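Local coordinates for protein oligogalacturonate-specific porin KdgM (Dickeya dadantii, PDB 4FQE) that forms a monomeric beta-barrel porin in the bacterial outer membrane, specific for oligogalacturonides and required for full virulence, at residues I3-E8 against D19-S24; G32-V37 against E61-Y66. One frame throughout, in Å; residues are numbered along the deposited sequence.

How the contacts relate
Contacts 1 and 2 are neighbouring pieces of one antiparallel barrel wall, their centres about 13 Å apart. Strands 18-26 and 31-40, one from each contact, lie side by side and join them: Arg20 NH1 of contact 1 meets Glu36 OE2 of contact 2 in a salt bridge of 2.8 Å, and Ile23 O lies 2.9 Å from Ser35 N, a probable backbone hydrogen bond. With Asp4 and Glu61 this makes a band of charged groups on the inner face. The outer face carries lipid-like molecules instead. An n-octane lies against Leu33 and Ser35 of contact 2 and reaches the side chain of Ile23 in contact 1, about 4 Å between nearest atoms.

Contact 1. Residues I3-E8 against D19-S24; sequences IDYRHE and DRLLIS. With C8E ((hydroxyethyloxy)tri(ethyloxy)octane), chain G.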
# COMPACT_ATOMS: atom_id res chain seq x y z
N ILE A 3 -3.46 6.95 11.07
CA ILE A 3 -4.32 7.62 10.11
C ILE A 3 -3.38 8.25 9.07
O ILE A 3 -2.41 8.94 9.41
CB ILE A 3 -5.17 8.70 10.80
CG1 ILE A 3 -6.11 8.07 11.83
CG2 ILE A 3 -5.98 9.52 9.79
CD1 ILE A 3 -6.74 9.07 12.78
N ASP A 4 -3.65 7.97 7.80
CA ASP A 4 -2.76 8.30 6.72
C ASP A 4 -3.58 9.11 5.74
O ASP A 4 -4.52 8.62 5.14
CB ASP A 4 -2.20 7.01 6.10
CG ASP A 4 -1.15 7.28 5.02
OD1 ASP A 4 -1.40 8.01 4.06
OD2 ASP A 4 -0.09 6.63 5.10
N TYR A 5 -3.18 10.37 5.57
CA TYR A 5 -3.71 11.20 4.52
C TYR A 5 -2.73 11.32 3.35
O TYR A 5 -1.53 11.46 3.56
CB TYR A 5 -3.97 12.62 5.03
CG TYR A 5 -4.22 13.57 3.87
CD1 TYR A 5 -5.43 13.52 3.17
CD2 TYR A 5 -3.24 14.44 3.43
CE1 TYR A 5 -5.64 14.37 2.09
CE2 TYR A 5 -3.44 15.29 2.35
CZ TYR A 5 -4.65 15.24 1.68
OH TYR A 5 -4.85 16.08 0.62
N ARG A 6 -3.25 11.25 2.13
CA ARG A 6 -2.41 11.27 0.94
C ARG A 6 -3.11 12.04 -0.19
O ARG A 6 -4.32 11.86 -0.40
CB ARG A 6 -2.05 9.84 0.48
CG ARG A 6 -1.00 9.78 -0.62
CD ARG A 6 -0.63 8.35 -1.00
NE ARG A 6 -1.68 7.74 -1.82
CZ ARG A 6 -1.77 6.45 -2.14
NH1 ARG A 6 -0.86 5.58 -1.72
NH2 ARG A 6 -2.79 6.04 -2.90
N HIS A 7 -2.36 12.87 -0.89
CA HIS A 7 -2.81 13.58 -2.09
C HIS A 7 -2.00 13.11 -3.26
O HIS A 7 -0.77 12.97 -3.17
CB HIS A 7 -2.64 15.09 -1.90
CG HIS A 7 -3.19 15.92 -3.05
ND1 HIS A 7 -4.48 16.26 -3.14
CD2 HIS A 7 -2.56 16.48 -4.15
CE1 HIS A 7 -4.70 16.98 -4.24
NE2 HIS A 7 -3.52 17.14 -4.86
N GLU A 8 -2.68 12.85 -4.38
CA GLU A 8 -2.02 12.31 -5.58
C GLU A 8 -2.40 13.17 -6.77
O GLU A 8 -3.55 13.57 -6.91
CB GLU A 8 -2.52 10.88 -5.87
CG GLU A 8 -2.02 10.22 -7.15
CD GLU A 8 -2.49 8.75 -7.32
OE1 GLU A 8 -2.95 8.38 -8.43
OE2 GLU A 8 -2.44 7.95 -6.37
N ASP A 19 -7.55 12.23 -3.43
CA ASP A 19 -7.23 12.26 -2.01
C ASP A 19 -7.74 11.01 -1.31
O ASP A 19 -8.71 10.37 -1.75
CB ASP A 19 -7.84 13.50 -1.34
CG ASP A 19 -7.21 14.79 -1.82
OD1 ASP A 19 -6.15 15.20 -1.32
OD2 ASP A 19 -7.79 15.45 -2.70
N ARG A 20 -7.09 10.68 -0.21
CA ARG A 20 -7.54 9.53 0.59
C ARG A 20 -7.30 9.71 2.07
O ARG A 20 -6.38 10.42 2.50
CB ARG A 20 -6.85 8.24 0.10
CG ARG A 20 -5.37 8.09 0.47
CD ARG A 20 -5.15 7.46 1.85
NE ARG A 20 -3.76 7.05 2.09
CZ ARG A 20 -3.15 6.00 1.55
NH1 ARG A 20 -3.78 5.18 0.72
NH2 ARG A 20 -1.87 5.78 1.84
N LEU A 21 -8.08 9.01 2.89
CA LEU A 21 -7.79 8.91 4.29
C LEU A 21 -7.90 7.44 4.68
O LEU A 21 -8.97 6.89 4.53
CB LEU A 21 -8.79 9.70 5.10
CG LEU A 21 -8.30 10.00 6.51
CD1 LEU A 21 -7.32 11.16 6.34
CD2 LEU A 21 -9.43 10.35 7.50
N LEU A 22 -6.82 6.89 5.21
CA LEU A 22 -6.68 5.44 5.48
C LEU A 22 -6.34 5.28 6.93
O LEU A 22 -5.32 5.78 7.40
CB LEU A 22 -5.58 4.82 4.60
CG LEU A 22 -5.01 3.42 4.96
CD1 LEU A 22 -6.08 2.35 4.84
CD2 LEU A 22 -3.80 3.13 4.06
N ILE A 23 -7.22 4.58 7.65
CA ILE A 23 -7.05 4.32 9.05
C ILE A 23 -6.81 2.83 9.23
O ILE A 23 -7.56 2.03 8.70
CB ILE A 23 -8.36 4.70 9.81
CG1 ILE A 23 -8.82 6.10 9.41
CG2 ILE A 23 -8.13 4.63 11.31
CD1 ILE A 23 -10.30 6.31 9.82
N SER A 24 -5.81 2.47 10.01
CA SER A 24 -5.50 1.05 10.15
C SER A 24 -4.84 0.71 11.46
O SER A 24 -4.34 1.58 12.19
CB SER A 24 -4.65 0.60 8.97
OG SER A 24 -3.67 1.49 8.68
C1 C8E G . -6.38 12.66 8.63
C2 C8E G . -5.18 13.56 8.51
C3 C8E G . -3.86 12.84 8.80
C4 C8E G . -3.80 12.28 10.22
C5 C8E G . -3.82 13.37 11.30
C6 C8E G . -5.05 13.30 12.21
C7 C8E G . -4.67 12.83 13.61
C8 C8E G . -5.70 13.27 14.66
O9 C8E G . -5.12 13.37 15.96
C10 C8E G . -4.38 14.58 16.09
C11 C8E G . -3.76 14.78 17.45
O12 C8E G . -2.58 15.59 17.31
C13 C8E G . -2.75 16.87 16.66
C14 C8E G . -2.91 18.00 17.67
O15 C8E G . -3.18 19.22 16.95
C16 C8E G . -4.54 19.38 16.52
C17 C8E G . -4.68 19.65 15.05
O18 C8E G . -6.02 19.33 14.67
C19 C8E G . -6.16 18.74 13.39
C20 C8E G . -6.63 17.30 13.53
O21 C8E G . -7.45 16.97 12.40
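The first beta hairpin of the barrel pairs strand 3-8 with strand 19-24, and on its inner face Arg20 reaches across to Asp4 and Arg6. Arg20 is bent at chi2 (86°), which folds its guanidinium over the partner strand. NE and NH2 both donate to Asp4 OD1, each at 3.2 Å, with the oxygen in the guanidinium plane; the two nitrogens approach from one face of the carboxylate, the planes 83° apart. The guanidinium of Arg6 stacks on one face of that of Arg20, centres 4.0 Å apart and planes at 28°, while Leu22 CD2 lies over the rim of the opposite face. Arg20 NH1 is salt-bridged to Glu36, and this carboxylate and Asp4 probably offset the like charges.

On the outer face, Asp19 OD1 accepts a very short bond from Tyr5 OH (2.5 Å) and a nearly straight one from His7 ND1 (2.7 Å), so one oxygen ties both rings to strand 19-24. Further along, Ile3 CG1 packs on Ile23 CG2 at 4.0 Å, and the detergent's octyl chain meets Ile3 CG2 and Tyr5 CB. Tyr189 of strand 186-195 also bonds Asp4 OD1, strand 205-215 flanks strand 3-8, and strand 31-40 flanks strand 19-24.

Contact 2. Residues G32-V37 against E61-Y66; sequences GLSSEV and EVVASY. With OCT (N-octane), chain B; C8E ((hydroxyethyloxy)tri(ethyloxy)octane), chain F; C8E ((hydroxyethyloxy)tri(ethyloxy)octane), chain H.
Glu36 and Glu61 rise from a hydrogen-bonded pair as extended chains that cross at an angle, with chi1 near 180° in each. Their carboxylates are turned 40° against each other and bring OE1 of Glu36 to 4.1 Å from OE1 of Glu61. A water bridges these like charges, donating to Glu36 OE1 at 2.6 Å and to Glu61 OE1 at 2.8 Å. The other oxygens are held by arginines, Glu36 OE2 by Arg20 and Glu61 OE2 by Arg92, which would help to keep both groups ionised.

On the same face, Ser34 OG sits between its backbone N and carbonyl carbon (chi1 69°). This rotation sets the hydroxyl against Val63, 3.3 Å from Val63 CB, and a second water links it to Glu61 O. Ser65 OG, opposite Gly32, bonds instead to Arg26.

The membrane-facing side is mostly apolar, Ser35 excepted. Leu33 crosses toward strand 61-66, placing CD2 4.3 Å from Ala64 CB, while its CD1 lies 3.8 Å from n-octane C4. Ser35 CB touches the same octane, and the octyl tail of one detergent runs along Ala64 and Val62. Regular backbone pairs, such as Ser34 N to Val63 O at 2.9 Å, hold the strands together. The largely alternating pattern, mainly polar inward and mainly apolar outward, is characteristic of outer-membrane porin barrels.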
# COMPACT_ATOMS: atom_id res chain seq x y z
N GLY A 32 -5.09 -7.68 11.40
CA GLY A 32 -5.07 -6.27 10.98
C GLY A 32 -6.37 -5.92 10.32
O GLY A 32 -7.01 -6.79 9.73
N LEU A 33 -6.71 -4.63 10.40
CA LEU A 33 -7.95 -4.09 9.87
C LEU A 33 -7.65 -2.69 9.39
O LEU A 33 -6.99 -1.95 10.10
CB LEU A 33 -8.98 -3.96 10.99
CG LEU A 33 -10.38 -4.51 10.84
CD1 LEU A 33 -11.28 -3.71 11.77
CD2 LEU A 33 -10.93 -4.50 9.41
N SER A 34 -8.17 -2.32 8.23
CA SER A 34 -8.06 -0.94 7.77
C SER A 34 -9.35 -0.51 7.10
O SER A 34 -10.12 -1.34 6.65
CB SER A 34 -6.88 -0.79 6.81
OG SER A 34 -7.09 -1.44 5.58
N SER A 35 -9.59 0.81 7.08
CA SER A 35 -10.74 1.35 6.37
C SER A 35 -10.23 2.61 5.64
O SER A 35 -9.45 3.36 6.21
CB SER A 35 -11.87 1.67 7.37
OG SER A 35 -13.06 2.08 6.72
N GLU A 36 -10.59 2.79 4.38
CA GLU A 36 -10.07 3.91 3.61
C GLU A 36 -11.24 4.58 2.90
O GLU A 36 -12.10 3.90 2.35
CB GLU A 36 -9.04 3.45 2.59
CG GLU A 36 -8.42 4.58 1.81
CD GLU A 36 -7.24 4.15 0.94
OE1 GLU A 36 -6.97 2.93 0.80
OE2 GLU A 36 -6.59 5.07 0.36
N VAL A 37 -11.26 5.91 2.92
CA VAL A 37 -12.20 6.68 2.14
C VAL A 37 -11.38 7.45 1.10
O VAL A 37 -10.28 7.92 1.41
CB VAL A 37 -13.07 7.60 3.02
CG1 VAL A 37 -13.87 6.74 3.98
CG2 VAL A 37 -12.26 8.66 3.76
N GLU A 61 -12.69 1.54 1.00
CA GLU A 61 -12.16 0.17 1.03
C GLU A 61 -11.92 -0.31 2.45
O GLU A 61 -11.46 0.44 3.30
CB GLU A 61 -10.89 0.05 0.19
CG GLU A 61 -10.33 -1.37 0.08
CD GLU A 61 -9.14 -1.46 -0.84
OE1 GLU A 61 -8.23 -0.63 -0.72
OE2 GLU A 61 -9.09 -2.36 -1.72
N VAL A 62 -12.25 -1.57 2.71
CA VAL A 62 -11.93 -2.18 3.99
C VAL A 62 -11.10 -3.41 3.73
O VAL A 62 -11.32 -4.12 2.74
CB VAL A 62 -13.19 -2.54 4.82
CG1 VAL A 62 -14.08 -3.50 4.05
CG2 VAL A 62 -12.77 -3.13 6.16
N VAL A 63 -10.13 -3.66 4.60
CA VAL A 63 -9.20 -4.78 4.46
C VAL A 63 -9.11 -5.43 5.83
O VAL A 63 -8.92 -4.74 6.83
CB VAL A 63 -7.76 -4.33 4.05
CG1 VAL A 63 -6.81 -5.53 3.81
CG2 VAL A 63 -7.80 -3.43 2.82
N ALA A 64 -9.23 -6.74 5.86
CA ALA A 64 -8.87 -7.56 7.02
C ALA A 64 -7.77 -8.54 6.63
O ALA A 64 -7.75 -9.03 5.51
CB ALA A 64 -10.10 -8.32 7.54
N SER A 65 -6.81 -8.77 7.52
CA SER A 65 -5.69 -9.67 7.26
C SER A 65 -5.12 -10.25 8.54
O SER A 65 -5.36 -9.76 9.64
CB SER A 65 -4.55 -8.96 6.50
OG SER A 65 -4.14 -7.77 7.17
N TYR A 66 -4.33 -11.31 8.36
CA TYR A 66 -3.50 -11.88 9.44
C TYR A 66 -2.05 -11.91 8.92
O TYR A 66 -1.80 -12.41 7.83
CB TYR A 66 -3.96 -13.31 9.79
CG TYR A 66 -4.68 -13.47 11.12
CD1 TYR A 66 -6.07 -13.73 11.17
CD2 TYR A 66 -4.00 -13.35 12.34
CE1 TYR A 66 -6.75 -13.86 12.38
CE2 TYR A 66 -4.67 -13.46 13.56
CZ TYR A 66 -6.05 -13.73 13.57
OH TYR A 66 -6.72 -13.87 14.77
C1 OCT B . -14.77 -1.08 9.49
C2 OCT B . -13.28 -1.27 9.72
C3 OCT B . -12.70 -0.10 10.53
C4 OCT B . -11.17 -0.12 10.64
C5 OCT B . -10.65 0.79 11.75
C6 OCT B . -9.18 0.51 12.08
C7 OCT B . -8.93 0.57 13.58
C8 OCT B . -9.38 -0.71 14.25
C1 C8E F . -13.16 -9.79 8.73
C2 C8E F . -13.90 -9.81 7.40
C3 C8E F . -13.94 -8.46 6.66
C4 C8E F . -14.11 -7.25 7.56
C5 C8E F . -15.00 -6.17 6.96
C6 C8E F . -15.40 -5.17 8.04
C7 C8E F . -16.34 -4.06 7.53
C8 C8E F . -17.82 -4.36 7.82
O9 C8E F . -18.61 -3.17 7.76
C10 C8E F . -19.84 -3.25 7.03
C11 C8E F . -20.77 -2.13 7.47
O12 C8E F . -20.90 -1.13 6.46
C13 C8E F . -20.70 0.22 6.92
C14 C8E F . -21.22 1.24 5.90
O15 C8E F . -21.18 0.73 4.56
C16 C8E F . -20.46 1.54 3.62
C17 C8E F . -19.90 0.67 2.49
O18 C8E F . -18.73 -0.02 2.96
C19 C8E F . -17.56 0.11 2.16
C20 C8E F . -16.98 -1.26 1.80
O21 C8E F . -17.95 -2.29 1.99
C1 C8E H . -5.02 -14.33 -3.51
C2 C8E H . -5.81 -15.58 -3.24
C3 C8E H . -5.11 -16.37 -2.15
C4 C8E H . -5.05 -15.59 -0.84
C5 C8E H . -5.95 -16.18 0.23
C6 C8E H . -7.37 -15.69 0.04
C7 C8E H . -7.75 -14.62 1.05
C8 C8E H . -9.26 -14.36 1.05
O9 C8E H . -9.90 -15.19 2.02
C10 C8E H . -11.32 -15.05 2.05
C11 C8E H . -11.82 -15.15 3.49
O12 C8E H . -12.09 -13.86 4.05
C13 C8E H . -12.04 -13.80 5.48
C14 C8E H . -10.62 -13.49 5.96
O15 C8E H . -10.58 -12.40 6.90
C16 C8E H . -9.67 -12.58 8.00
C17 C8E H . -8.23 -12.26 7.64
O18 C8E H . -7.54 -13.45 7.24
C19 C8E H . -7.24 -13.51 5.84
C20 C8E H . -7.68 -14.85 5.26
O21 C8E H . -8.41 -14.66 4.05
O HOH W 1 -8.63 -0.04 3.75
O HOH W 2 -7.39 0.55 1.73